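Long-range contacts in ATP-dependent RNA helicase HrpB (Escherichia coli, PDB 6EUD), which hydrolyses ATP to ADP and phosphate as a DExH-box RNA helicase that binds single-stranded RNA: residues Ser6-Ala11 against Thr32-Ser37; Val26-Pro31 against Leu156-Thr161; Lys36-Pro41 against Ala68-Glu73; Lys53-Glu58 against Gly121-Asp126; Leu62-Val67 against Leu99-Glu104. One frame throughout, in Å; residues are numbered along the deposited sequence.

Interaction 1 (Ser6-Ala11 against Thr32-Ser37); sequences SLPVAA and TGAGKS
Pro8 and Ala34 bring the two segments together, their CA atoms 5.7 Å apart, and neither backbone runs as a regular helix or strand here. Residues 6-11 are a turn leading into helix 13-20, whereas Thr32-Ser37 belong to the P-loop (Walker A motif), predicted to bind ATP. Gly35 has the positive phi angle of 98°, and a CB there would collide with the preceding carbonyl oxygen and with Leu7 CD1.

The side chains gather round one carbonyl. Ala34 O has Leu7 CB at 3.2 Å and Val9 CG2 at 3.1 Å, with Pro8 CD farther off at 3.8 Å. Val9 CG2 also reaches Ala34 CB at 3.6 Å and lies 3.5 Å from Lys36 N. The two methyls of Val9 part company: CG1 lies anti to the backbone N (chi1 -177°) and packs on Leu40, while CG2, anti to the carbonyl carbon, meets the P-loop. Leu7 CD1 approaches Gly35 CA at 4.1 Å. Replacing Leu7 by alanine would remove that branch and would probably open a gap beside Gly35, leaving Ala34 O with less apolar cover.

The lysine of the loop leads away from this surface, and its NZ forms a salt bridge with Glu127 of the DEFH box. The contact is purely van der Waals: hydrocarbon from the N-terminal turn packs on the backbone of Ala34 and Gly35, while the polar end of Lys36 is directed toward the DEFH box.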
# COMPACT_ATOMS: atom_id res chain seq x y z
N SER A 6 11.30 42.73 -11.93
CA SER A 6 10.16 41.96 -12.40
C SER A 6 10.49 40.47 -12.32
O SER A 6 11.39 39.98 -13.02
CB SER A 6 9.76 42.38 -13.82
OG SER A 6 10.32 41.52 -14.80
N LEU A 7 9.79 39.75 -11.45
CA LEU A 7 10.05 38.34 -11.19
C LEU A 7 9.98 37.51 -12.47
O LEU A 7 9.23 37.85 -13.39
CB LEU A 7 9.07 37.81 -10.14
CG LEU A 7 9.25 38.44 -8.76
CD1 LEU A 7 8.15 37.98 -7.81
CD2 LEU A 7 10.64 38.12 -8.20
N PRO A 8 10.77 36.42 -12.55
CA PRO A 8 10.92 35.61 -13.76
C PRO A 8 9.60 35.01 -14.26
O PRO A 8 9.49 34.69 -15.44
CB PRO A 8 11.87 34.49 -13.32
CG PRO A 8 12.65 35.09 -12.21
CD PRO A 8 11.69 35.97 -11.48
N VAL A 9 8.64 34.87 -13.36
CA VAL A 9 7.32 34.37 -13.73
C VAL A 9 6.59 35.38 -14.62
O VAL A 9 5.75 35.01 -15.44
CB VAL A 9 6.48 34.03 -12.47
CG1 VAL A 9 5.14 33.45 -12.85
CG2 VAL A 9 7.24 33.06 -11.59
N ALA A 10 6.92 36.66 -14.47
CA ALA A 10 6.34 37.69 -15.32
C ALA A 10 6.71 37.43 -16.78
O ALA A 10 5.87 37.59 -17.67
CB ALA A 10 6.80 39.07 -14.90
N ALA A 11 7.95 37.02 -17.00
CA ALA A 11 8.49 36.88 -18.35
C ALA A 11 7.90 35.68 -19.09
O ALA A 11 8.17 35.48 -20.28
CB ALA A 11 10.02 36.77 -18.31
N THR A 32 10.88 27.91 -7.09
CA THR A 32 9.89 28.23 -6.08
C THR A 32 9.88 29.71 -5.66
O THR A 32 8.83 30.28 -5.36
CB THR A 32 10.08 27.35 -4.83
OG1 THR A 32 8.97 27.54 -3.93
CG2 THR A 32 11.39 27.67 -4.12
N GLY A 33 11.05 30.34 -5.67
CA GLY A 33 11.15 31.73 -5.26
C GLY A 33 10.89 32.68 -6.41
O GLY A 33 11.03 33.90 -6.28
N ALA A 34 10.50 32.13 -7.56
CA ALA A 34 10.27 32.92 -8.76
C ALA A 34 8.97 33.72 -8.64
O ALA A 34 8.75 34.66 -9.41
CB ALA A 34 10.25 32.03 -9.99
N GLY A 35 8.13 33.34 -7.69
CA GLY A 35 6.90 34.07 -7.45
C GLY A 35 5.69 33.43 -8.10
O GLY A 35 4.65 34.07 -8.26
N LYS A 36 5.81 32.16 -8.47
CA LYS A 36 4.71 31.46 -9.14
C LYS A 36 3.50 31.36 -8.22
O LYS A 36 2.36 31.28 -8.69
CB LYS A 36 5.15 30.06 -9.59
CG LYS A 36 5.63 29.16 -8.47
CD LYS A 36 5.94 27.75 -8.97
CE LYS A 36 6.61 26.91 -7.89
NZ LYS A 36 5.75 26.81 -6.69
N SER A 37 3.75 31.40 -6.91
CA SER A 37 2.70 31.31 -5.90
C SER A 37 2.28 32.69 -5.38
O SER A 37 1.09 32.96 -5.18
CB SER A 37 3.19 30.45 -4.73
OG SER A 37 3.86 29.29 -5.19

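Interaction 2 (Val26-Pro31 against Leu156-Thr161); sequences VLLSAP and LIMSAT
Val26 and Leu156 open a run of parallel pairing that continues in register through Leu28 and Met158 to Ser29 and Ser159. Donors alternate between the strands. Ile157 N binds Val26 O at 2.9 Å, Leu28 N binds Ile157 O at 2.7 Å, and Ser159 N returns to Leu28 O at 2.7 Å. Each is nearly straight and close to the carbonyl axis. A longer bond from Ala30 N to Ser159 O, 3.1 Å, carries the ladder past the end of the strand into the P-loop. CA-H...O contacts supplement it, as from Met158 CA to Leu28 O at 3.2 Å.

The backbone groups of Leu27 and Ser29 face the other way and pair with residues 175-179, so strand 26-29 is bonded along both edges. The hydroxyl of Ser29 bonds to Leu162 O, with Thr161 O a rival acceptor.

On the face bearing Leu28 and Met158, those side chains run side by side, Leu28 CD2 to Met158 CG at 3.8 Å; nearby, Leu156 CD1 reaches Leu28 CB at 3.8 Å. Leu40 of helix 40-45 packs on Leu28 and Met158, and Leu44 on Leu156.

Ser159-Ala160-Thr161 is the SAT sequence, motif III of superfamily 2 helicases. The chemistry implies that main-chain bonds hold this motif and the start of the P-loop at a fixed spacing.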
# COMPACT_ATOMS: atom_id res chain seq x y z
N VAL A 26 -3.18 23.09 -18.19
CA VAL A 26 -1.92 23.74 -18.46
C VAL A 26 -0.90 23.39 -17.38
O VAL A 26 -1.17 23.57 -16.20
CB VAL A 26 -2.07 25.26 -18.54
CG1 VAL A 26 -0.71 25.91 -18.67
CG2 VAL A 26 -2.95 25.63 -19.72
N LEU A 27 0.26 22.90 -17.79
CA LEU A 27 1.33 22.56 -16.86
C LEU A 27 2.40 23.66 -16.78
O LEU A 27 3.00 24.02 -17.79
CB LEU A 27 1.95 21.22 -17.25
CG LEU A 27 3.25 20.82 -16.55
CD1 LEU A 27 3.10 20.81 -15.02
CD2 LEU A 27 3.75 19.46 -17.05
N LEU A 28 2.61 24.20 -15.59
CA LEU A 28 3.63 25.24 -15.39
C LEU A 28 4.77 24.77 -14.48
O LEU A 28 4.55 24.26 -13.38
CB LEU A 28 3.03 26.51 -14.80
CG LEU A 28 4.06 27.57 -14.38
CD1 LEU A 28 4.71 28.28 -15.58
CD2 LEU A 28 3.48 28.56 -13.41
N SER A 29 5.98 24.95 -14.98
CA SER A 29 7.20 24.63 -14.25
C SER A 29 8.01 25.91 -14.01
O SER A 29 8.25 26.69 -14.93
CB SER A 29 8.00 23.59 -15.02
OG SER A 29 9.26 23.38 -14.43
N ALA A 30 8.41 26.14 -12.76
CA ALA A 30 9.13 27.34 -12.37
C ALA A 30 9.72 27.17 -10.97
O ALA A 30 9.06 26.59 -10.10
CB ALA A 30 8.21 28.56 -12.40
N PRO A 31 10.95 27.68 -10.74
CA PRO A 31 11.59 27.65 -9.42
C PRO A 31 10.68 28.25 -8.36
O PRO A 31 9.79 29.03 -8.69
CB PRO A 31 12.86 28.49 -9.61
CG PRO A 31 12.63 29.28 -10.87
CD PRO A 31 11.77 28.40 -11.73
N LEU A 156 -4.65 24.73 -13.86
CA LEU A 156 -3.22 25.02 -13.85
C LEU A 156 -2.43 24.18 -12.84
O LEU A 156 -2.60 24.30 -11.63
CB LEU A 156 -2.98 26.50 -13.57
CG LEU A 156 -1.50 26.91 -13.53
CD1 LEU A 156 -0.80 26.50 -14.82
CD2 LEU A 156 -1.40 28.40 -13.32
N ILE A 157 -1.53 23.35 -13.35
CA ILE A 157 -0.70 22.55 -12.46
C ILE A 157 0.70 23.14 -12.40
O ILE A 157 1.39 23.25 -13.42
CB ILE A 157 -0.67 21.09 -12.93
CG1 ILE A 157 -2.10 20.56 -13.01
CG2 ILE A 157 0.18 20.24 -11.99
CD1 ILE A 157 -2.21 19.17 -13.55
N MET A 158 1.10 23.55 -11.20
CA MET A 158 2.39 24.19 -10.99
C MET A 158 3.35 23.25 -10.29
O MET A 158 3.09 22.75 -9.19
CB MET A 158 2.25 25.46 -10.15
CG MET A 158 1.47 26.59 -10.80
SD MET A 158 1.49 28.01 -9.69
CE MET A 158 0.52 29.18 -10.61
N SER A 159 4.49 23.04 -10.93
CA SER A 159 5.54 22.21 -10.39
C SER A 159 6.81 23.06 -10.29
O SER A 159 7.05 23.94 -11.12
CB SER A 159 5.74 20.99 -11.28
OG SER A 159 6.80 20.17 -10.83
N ALA A 160 7.62 22.81 -9.26
CA ALA A 160 8.86 23.55 -9.09
C ALA A 160 10.06 22.84 -9.71
O ALA A 160 11.16 23.40 -9.79
CB ALA A 160 9.11 23.84 -7.60
N THR A 161 9.87 21.60 -10.15
CA THR A 161 10.96 20.83 -10.74
C THR A 161 10.89 20.93 -12.24
O THR A 161 9.79 20.95 -12.80
CB THR A 161 10.94 19.35 -10.37
OG1 THR A 161 9.87 18.69 -11.07
CG2 THR A 161 10.81 19.18 -8.84

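Interaction 3 (Lys36-Pro41 against Ala68-Glu73); sequences KSTWLP and AQRLAE
Thr38 and Leu71, their CA atoms 5.2 Å apart, join the exit of the P-loop to helix 61-74 in the RecA-like ATPase domain. Residues 36-41 lead from the loop into helix 40-45, which belongs to the beta-alpha-beta unit connecting strands 26-29 and 53-57; helix 61-74 follows the second of those strands, so the contact joins consecutive helices of the fold.

Apolar packing carries most of it and is centred on Leu71. Its CG stands opposite its own backbone nitrogen (chi1 -171°), which sends the branched end toward the loop. There Pro41 is met obliquely, Pro41 CB lying 3.9 Å from Leu71 CD1 and 4.2 Å from Leu71 CD2. Val83 and Leu99 of the sheet also touch the leucine. At the more open side of the contact, Thr38 CG2 touches Arg70 CB at 4.2 Å and also lies at the edge of the arginine's guanidinium, near its plane.

Charge plays its part within the helix itself: Arg70 NH1 makes a salt bridge to Glu73 OE1, 3.3 Å away, whose hydrogen bond is weak. Of the polar groups on the loop, Ser37 OG is hydrogen-bonded to Asp126 of the DEFH box.

Methyl against backbone is the remaining kind of contact, and a single carbon supplies it: Leu71 CD1 lies 3.7 Å from each of Ser37 O, Thr38 C and Trp39 N.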
# COMPACT_ATOMS: atom_id res chain seq x y z
N LYS A 36 5.81 32.16 -8.47
CA LYS A 36 4.71 31.46 -9.14
C LYS A 36 3.50 31.36 -8.22
O LYS A 36 2.36 31.28 -8.69
CB LYS A 36 5.15 30.06 -9.59
CG LYS A 36 5.63 29.16 -8.47
CD LYS A 36 5.94 27.75 -8.97
CE LYS A 36 6.61 26.91 -7.89
NZ LYS A 36 5.75 26.81 -6.69
N SER A 37 3.75 31.40 -6.91
CA SER A 37 2.70 31.31 -5.90
C SER A 37 2.28 32.69 -5.38
O SER A 37 1.09 32.96 -5.18
CB SER A 37 3.19 30.45 -4.73
OG SER A 37 3.86 29.29 -5.19
N THR A 38 3.27 33.55 -5.18
CA THR A 38 3.07 34.84 -4.52
C THR A 38 2.85 35.98 -5.51
O THR A 38 2.89 37.16 -5.14
CB THR A 38 4.26 35.18 -3.62
OG1 THR A 38 5.48 35.03 -4.36
CG2 THR A 38 4.29 34.25 -2.41
N TRP A 39 2.61 35.64 -6.76
CA TRP A 39 2.36 36.66 -7.76
C TRP A 39 1.37 36.18 -8.78
O TRP A 39 0.26 36.71 -8.86
CB TRP A 39 3.66 37.08 -8.45
CG TRP A 39 3.53 38.33 -9.26
CD1 TRP A 39 3.46 39.60 -8.78
CD2 TRP A 39 3.46 38.44 -10.68
NE1 TRP A 39 3.34 40.49 -9.81
CE2 TRP A 39 3.35 39.81 -11.00
CE3 TRP A 39 3.49 37.51 -11.73
CZ2 TRP A 39 3.26 40.27 -12.31
CZ3 TRP A 39 3.40 37.98 -13.05
CH2 TRP A 39 3.29 39.34 -13.32
N LEU A 40 1.75 35.15 -9.53
CA LEU A 40 1.00 34.69 -10.70
C LEU A 40 -0.54 34.56 -10.56
O LEU A 40 -1.26 34.86 -11.51
CB LEU A 40 1.57 33.35 -11.17
CG LEU A 40 1.07 32.83 -12.52
CD1 LEU A 40 1.07 33.93 -13.58
CD2 LEU A 40 1.92 31.66 -12.97
N PRO A 41 -1.05 34.13 -9.39
CA PRO A 41 -2.52 34.05 -9.26
C PRO A 41 -3.31 35.33 -9.59
O PRO A 41 -4.28 35.24 -10.34
CB PRO A 41 -2.70 33.69 -7.78
CG PRO A 41 -1.52 32.87 -7.47
CD PRO A 41 -0.38 33.47 -8.25
N ALA A 68 -1.59 33.19 0.71
CA ALA A 68 -2.79 34.02 0.83
C ALA A 68 -2.53 35.38 1.46
O ALA A 68 -3.09 36.39 1.01
CB ALA A 68 -3.86 33.29 1.62
N GLN A 69 -1.70 35.41 2.50
CA GLN A 69 -1.37 36.66 3.18
C GLN A 69 -0.40 37.52 2.35
O GLN A 69 -0.56 38.75 2.27
CB GLN A 69 -0.76 36.37 4.56
CG GLN A 69 -0.38 37.62 5.35
CD GLN A 69 1.04 38.08 5.06
OE1 GLN A 69 1.84 37.34 4.48
NE2 GLN A 69 1.36 39.31 5.46
N ARG A 70 0.58 36.88 1.73
CA ARG A 70 1.58 37.60 0.94
C ARG A 70 0.98 38.16 -0.34
O ARG A 70 1.33 39.26 -0.76
CB ARG A 70 2.76 36.69 0.60
CG ARG A 70 3.70 36.45 1.76
CD ARG A 70 5.14 36.43 1.29
NE ARG A 70 5.37 37.43 0.24
CZ ARG A 70 5.50 38.73 0.47
NH1 ARG A 70 5.42 39.21 1.70
NH2 ARG A 70 5.71 39.56 -0.54
N LEU A 71 0.09 37.40 -0.96
CA LEU A 71 -0.56 37.82 -2.20
C LEU A 71 -1.59 38.91 -1.94
O LEU A 71 -1.95 39.67 -2.85
CB LEU A 71 -1.20 36.61 -2.89
CG LEU A 71 -1.76 36.73 -4.30
CD1 LEU A 71 -0.82 36.10 -5.32
CD2 LEU A 71 -3.11 36.05 -4.38
N ALA A 72 -2.06 38.99 -0.70
CA ALA A 72 -3.00 40.03 -0.29
C ALA A 72 -2.31 41.39 -0.15
O ALA A 72 -2.92 42.43 -0.40
CB ALA A 72 -3.68 39.63 1.02
N GLU A 73 -1.05 41.39 0.27
CA GLU A 73 -0.28 42.61 0.41
C GLU A 73 -0.08 43.30 -0.94
O GLU A 73 0.04 44.52 -1.00
CB GLU A 73 1.08 42.33 1.05
CG GLU A 73 1.00 41.83 2.49
CD GLU A 73 2.35 41.39 3.03
OE1 GLU A 73 3.38 41.75 2.43
OE2 GLU A 73 2.37 40.68 4.06

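Interaction 4 (Lys53-Glu58 against Gly121-Asp126); sequences KIILLE and GLVILD
Glu58 and Asp126 are brought together by two torsions. A fold in the glutamate chain at chi2 (-68°) turns its carboxylate back toward the neighbouring strand, and Asp126 points its side chain toward residues 53-58, with CG anti to the backbone N (chi1 -160°). Glu58 OE2 ends 2.9 Å from Asp126 OD1 with the carboxylate planes 78° apart, a close approach of two acceptors without a hydrogen bond between them. Asp126 has its polar partners in the P-loop, Ser37 at OD1 and, through a long, weak ion pair, Lys36 at OD2. Glu58 also touches Val101. With alanine at Glu58 the carboxylate end is gone, which would probably open a gap beside Asp126 and take away packing from Val101.

Before this pair the strands run parallel. Lys53 O accepts Gly121 N at 3.1 Å and, weakly, Leu122 N; Ile55 O takes Ile124 N at 2.6 Å, and Leu57 N is bonded to Ile124 O at 2.9 Å. A last bond, Asp126 N to Leu57 O at 3.2 Å, fixes the start of the DEFH box, the Walker B motif of this family. On one face, Ile124 is flanked by two neighbours: Ile124 CG2 meets Leu56 CD1 at 3.6 Å and Ile124 CD1 meets Ile54 CG2 at 3.7 Å. On the other, Leu57 CD2 touches Leu125 CD2 at 3.9 Å.

Helix 133-145 covers the face of Leu57, Val123 and Leu125, while strands 99-102 and 154-159 extend the sheet beyond strands 53-57 and 120-125 respectively.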
# COMPACT_ATOMS: atom_id res chain seq x y z
N LYS A 53 -14.20 32.36 -10.16
CA LYS A 53 -13.31 32.14 -9.02
C LYS A 53 -12.10 31.29 -9.40
O LYS A 53 -12.13 30.55 -10.38
CB LYS A 53 -14.08 31.46 -7.88
CG LYS A 53 -14.21 32.32 -6.65
CD LYS A 53 -15.60 32.14 -6.06
CE LYS A 53 -15.71 32.73 -4.66
NZ LYS A 53 -15.04 34.05 -4.56
N ILE A 54 -11.02 31.42 -8.63
CA ILE A 54 -9.83 30.59 -8.80
C ILE A 54 -9.45 29.94 -7.48
O ILE A 54 -9.36 30.62 -6.46
CB ILE A 54 -8.62 31.40 -9.30
CG1 ILE A 54 -8.96 32.16 -10.58
CG2 ILE A 54 -7.42 30.48 -9.50
CD1 ILE A 54 -7.85 33.08 -11.05
N ILE A 55 -9.24 28.63 -7.49
CA ILE A 55 -8.85 27.92 -6.28
C ILE A 55 -7.37 27.56 -6.33
O ILE A 55 -6.87 27.05 -7.35
CB ILE A 55 -9.66 26.64 -6.06
CG1 ILE A 55 -11.16 26.90 -6.23
CG2 ILE A 55 -9.38 26.08 -4.68
CD1 ILE A 55 -11.77 27.76 -5.16
N LEU A 56 -6.66 27.82 -5.23
CA LEU A 56 -5.24 27.54 -5.13
C LEU A 56 -4.95 26.57 -4.00
O LEU A 56 -4.93 26.97 -2.82
CB LEU A 56 -4.45 28.83 -4.93
CG LEU A 56 -2.93 28.69 -4.83
CD1 LEU A 56 -2.36 28.06 -6.09
CD2 LEU A 56 -2.29 30.03 -4.56
N LEU A 57 -4.72 25.30 -4.35
CA LEU A 57 -4.41 24.24 -3.39
C LEU A 57 -2.96 24.32 -2.95
O LEU A 57 -2.06 24.41 -3.79
CB LEU A 57 -4.69 22.85 -3.97
CG LEU A 57 -4.28 21.66 -3.07
CD1 LEU A 57 -5.09 21.66 -1.79
CD2 LEU A 57 -4.41 20.31 -3.79
N GLU A 58 -2.73 24.27 -1.64
CA GLU A 58 -1.38 24.23 -1.09
C GLU A 58 -1.21 22.97 -0.25
O GLU A 58 -2.15 22.55 0.41
CB GLU A 58 -1.09 25.49 -0.28
CG GLU A 58 -1.16 26.79 -1.09
CD GLU A 58 -0.03 26.91 -2.10
OE1 GLU A 58 1.04 26.31 -1.87
OE2 GLU A 58 -0.20 27.62 -3.12
N GLY A 121 -13.87 28.82 -12.31
CA GLY A 121 -13.39 28.68 -13.68
C GLY A 121 -11.99 28.09 -13.80
O GLY A 121 -11.68 27.41 -14.78
N LEU A 122 -11.15 28.36 -12.82
CA LEU A 122 -9.78 27.86 -12.85
C LEU A 122 -9.35 27.33 -11.50
O LEU A 122 -9.52 27.99 -10.47
CB LEU A 122 -8.82 28.94 -13.32
CG LEU A 122 -7.35 28.69 -12.98
CD1 LEU A 122 -6.78 27.49 -13.75
CD2 LEU A 122 -6.52 29.94 -13.23
N VAL A 123 -8.78 26.13 -11.50
CA VAL A 123 -8.19 25.59 -10.29
C VAL A 123 -6.68 25.43 -10.48
O VAL A 123 -6.23 24.98 -11.54
CB VAL A 123 -8.83 24.23 -9.90
CG1 VAL A 123 -8.26 23.73 -8.60
CG2 VAL A 123 -10.35 24.38 -9.78
N ILE A 124 -5.92 25.84 -9.47
CA ILE A 124 -4.46 25.74 -9.49
C ILE A 124 -3.94 24.78 -8.42
O ILE A 124 -4.18 24.98 -7.23
CB ILE A 124 -3.81 27.11 -9.29
CG1 ILE A 124 -4.43 28.14 -10.24
CG2 ILE A 124 -2.29 27.00 -9.48
CD1 ILE A 124 -3.91 29.54 -10.04
N LEU A 125 -3.21 23.75 -8.86
CA LEU A 125 -2.59 22.78 -7.96
C LEU A 125 -1.11 23.10 -7.79
O LEU A 125 -0.29 22.81 -8.66
CB LEU A 125 -2.76 21.36 -8.49
CG LEU A 125 -4.18 20.88 -8.81
CD1 LEU A 125 -4.15 19.47 -9.34
CD2 LEU A 125 -5.03 20.96 -7.57
N ASP A 126 -0.77 23.70 -6.65
CA ASP A 126 0.58 24.19 -6.43
C ASP A 126 1.47 23.12 -5.78
O ASP A 126 0.97 22.20 -5.15
CB ASP A 126 0.53 25.46 -5.58
CG ASP A 126 1.79 26.29 -5.71
OD1 ASP A 126 2.10 27.03 -4.76
OD2 ASP A 126 2.48 26.19 -6.75

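Interaction 5 (Leu62-Val67 against Leu99-Glu104); sequences LAARNV and LEVVTE
Ala64 presents to Val101 the planar group that matters here, its own peptide carbonyl; no aromatic ring takes part. The touching is done at the oxygen, where Val101 CG1 comes to 3.2 Å of Ala64 O, a van der Waals contact. The flat carboxylates of the strand segment are engaged outside the contact, Glu100 in a salt bridge with Arg86 and Glu104 in one with Arg61.

Methyl groups do the rest. Ala64 CB lies 3.7 Å from Thr103 CG2 and 4.3 Å from Val101 CG1, and one turn farther along the helix Val67 CB approaches Val101 CG1 at 4.3 Å. That methyl is thus shared by two residues on the sheet-facing side of the helix.

This is helix-on-sheet packing of the RecA-like alpha/beta fold: helix 61-74 runs nearly antiparallel to strand 99-102, at 158°, with 8.0 Å between the axes of the two short segments. The small side chain at Ala64 is consistent with so close an approach.

Thr103 and Glu104 probably begin motif Ib, which in related DEAH helicases lines the RNA path. While CG2 of Thr103 is turned to Ala64, its OG1 lies opposite the backbone N (chi1 -179°) and forms a hydrogen bond with Glu58 O.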
# COMPACT_ATOMS: atom_id res chain seq x y z
N LEU A 62 0.87 25.60 6.57
CA LEU A 62 1.81 26.70 6.73
C LEU A 62 2.10 27.38 5.41
O LEU A 62 2.24 28.59 5.34
CB LEU A 62 3.11 26.20 7.36
CG LEU A 62 2.94 25.00 8.30
CD1 LEU A 62 4.29 24.43 8.64
CD2 LEU A 62 2.17 25.39 9.56
N ALA A 63 2.18 26.57 4.36
CA ALA A 63 2.38 27.10 3.02
C ALA A 63 1.19 27.95 2.60
O ALA A 63 1.35 29.02 2.02
CB ALA A 63 2.59 25.96 2.02
N ALA A 64 0.00 27.45 2.93
CA ALA A 64 -1.26 27.99 2.42
C ALA A 64 -1.53 29.40 2.87
O ALA A 64 -2.14 30.18 2.14
CB ALA A 64 -2.42 27.09 2.82
N ARG A 65 -1.10 29.74 4.08
CA ARG A 65 -1.44 31.05 4.59
C ARG A 65 -0.29 32.02 4.32
O ARG A 65 -0.47 33.22 4.36
CB ARG A 65 -1.79 30.98 6.08
CG ARG A 65 -2.25 32.32 6.66
CD ARG A 65 -2.68 32.19 8.10
NE ARG A 65 -2.13 30.98 8.72
CZ ARG A 65 -1.09 30.98 9.54
NH1 ARG A 65 -0.47 32.11 9.85
NH2 ARG A 65 -0.66 29.83 10.06
N ASN A 66 0.88 31.49 4.00
CA ASN A 66 1.95 32.33 3.47
C ASN A 66 1.55 32.92 2.12
O ASN A 66 1.69 34.12 1.89
CB ASN A 66 3.25 31.54 3.33
CG ASN A 66 4.05 31.54 4.60
OD1 ASN A 66 3.90 32.43 5.44
ND2 ASN A 66 4.90 30.53 4.77
N VAL A 67 1.02 32.07 1.24
CA VAL A 67 0.61 32.50 -0.09
C VAL A 67 -0.56 33.50 -0.07
O VAL A 67 -0.51 34.52 -0.76
CB VAL A 67 0.22 31.28 -0.95
CG1 VAL A 67 -0.07 31.70 -2.37
CG2 VAL A 67 1.33 30.26 -0.91
N LEU A 99 -10.27 34.57 -5.20
CA LEU A 99 -9.13 33.67 -5.14
C LEU A 99 -9.04 33.06 -3.75
O LEU A 99 -8.72 33.76 -2.78
CB LEU A 99 -7.83 34.41 -5.50
CG LEU A 99 -6.50 33.69 -5.69
CD1 LEU A 99 -5.78 33.46 -4.37
CD2 LEU A 99 -6.69 32.38 -6.43
N GLU A 100 -9.32 31.77 -3.65
CA GLU A 100 -9.24 31.08 -2.37
C GLU A 100 -8.01 30.16 -2.34
O GLU A 100 -7.72 29.47 -3.32
CB GLU A 100 -10.53 30.29 -2.12
CG GLU A 100 -11.76 31.19 -2.00
CD GLU A 100 -13.05 30.42 -1.74
OE1 GLU A 100 -13.03 29.17 -1.80
OE2 GLU A 100 -14.09 31.06 -1.46
N VAL A 101 -7.29 30.18 -1.23
CA VAL A 101 -6.10 29.36 -1.06
C VAL A 101 -6.37 28.28 -0.03
O VAL A 101 -6.34 28.53 1.17
CB VAL A 101 -4.87 30.19 -0.62
CG1 VAL A 101 -3.62 29.33 -0.61
CG2 VAL A 101 -4.68 31.40 -1.53
N VAL A 102 -6.63 27.06 -0.51
CA VAL A 102 -7.11 25.99 0.35
C VAL A 102 -6.04 24.94 0.64
O VAL A 102 -5.02 24.87 -0.06
CB VAL A 102 -8.34 25.30 -0.28
CG1 VAL A 102 -9.42 26.33 -0.58
CG2 VAL A 102 -7.94 24.57 -1.56
N THR A 103 -6.28 24.13 1.67
CA THR A 103 -5.38 23.03 2.06
C THR A 103 -6.05 22.05 3.01
O THR A 103 -7.20 22.23 3.39
CB THR A 103 -4.13 23.54 2.75
OG1 THR A 103 -3.30 22.42 3.09
CG2 THR A 103 -4.53 24.26 4.04
N GLU A 104 -5.31 21.02 3.40
CA GLU A 104 -5.78 20.02 4.36
C GLU A 104 -7.10 19.33 3.96
O GLU A 104 -8.00 19.18 4.80
CB GLU A 104 -5.95 20.64 5.74
CG GLU A 104 -4.64 21.06 6.37
CD GLU A 104 -4.82 21.74 7.71
OE1 GLU A 104 -3.99 21.47 8.60
OE2 GLU A 104 -5.77 22.54 7.87

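Overall arrangement
From the N terminus, interaction 1 closes the first and shortest loop, bringing the opening turn onto the P-loop. Interaction 2 starts before that loop has closed, so the two cross; its own loop is the longest and encloses interactions 3, 4 and 5. Interaction 3 begins on Lys36 and Ser37, where interaction 1 ends, and crosses both 4 and 5, whereas interaction 5 lies wholly within the span of interaction 4. Interactions 2 and 4 pair strands of one sheet and are joined by the neighbouring strands 154-159 and 120-125; interactions 3 and 5 share helix 61-74. Strands 53-57 and 99-102, neighbours in the same sheet, join interactions 4 and 5.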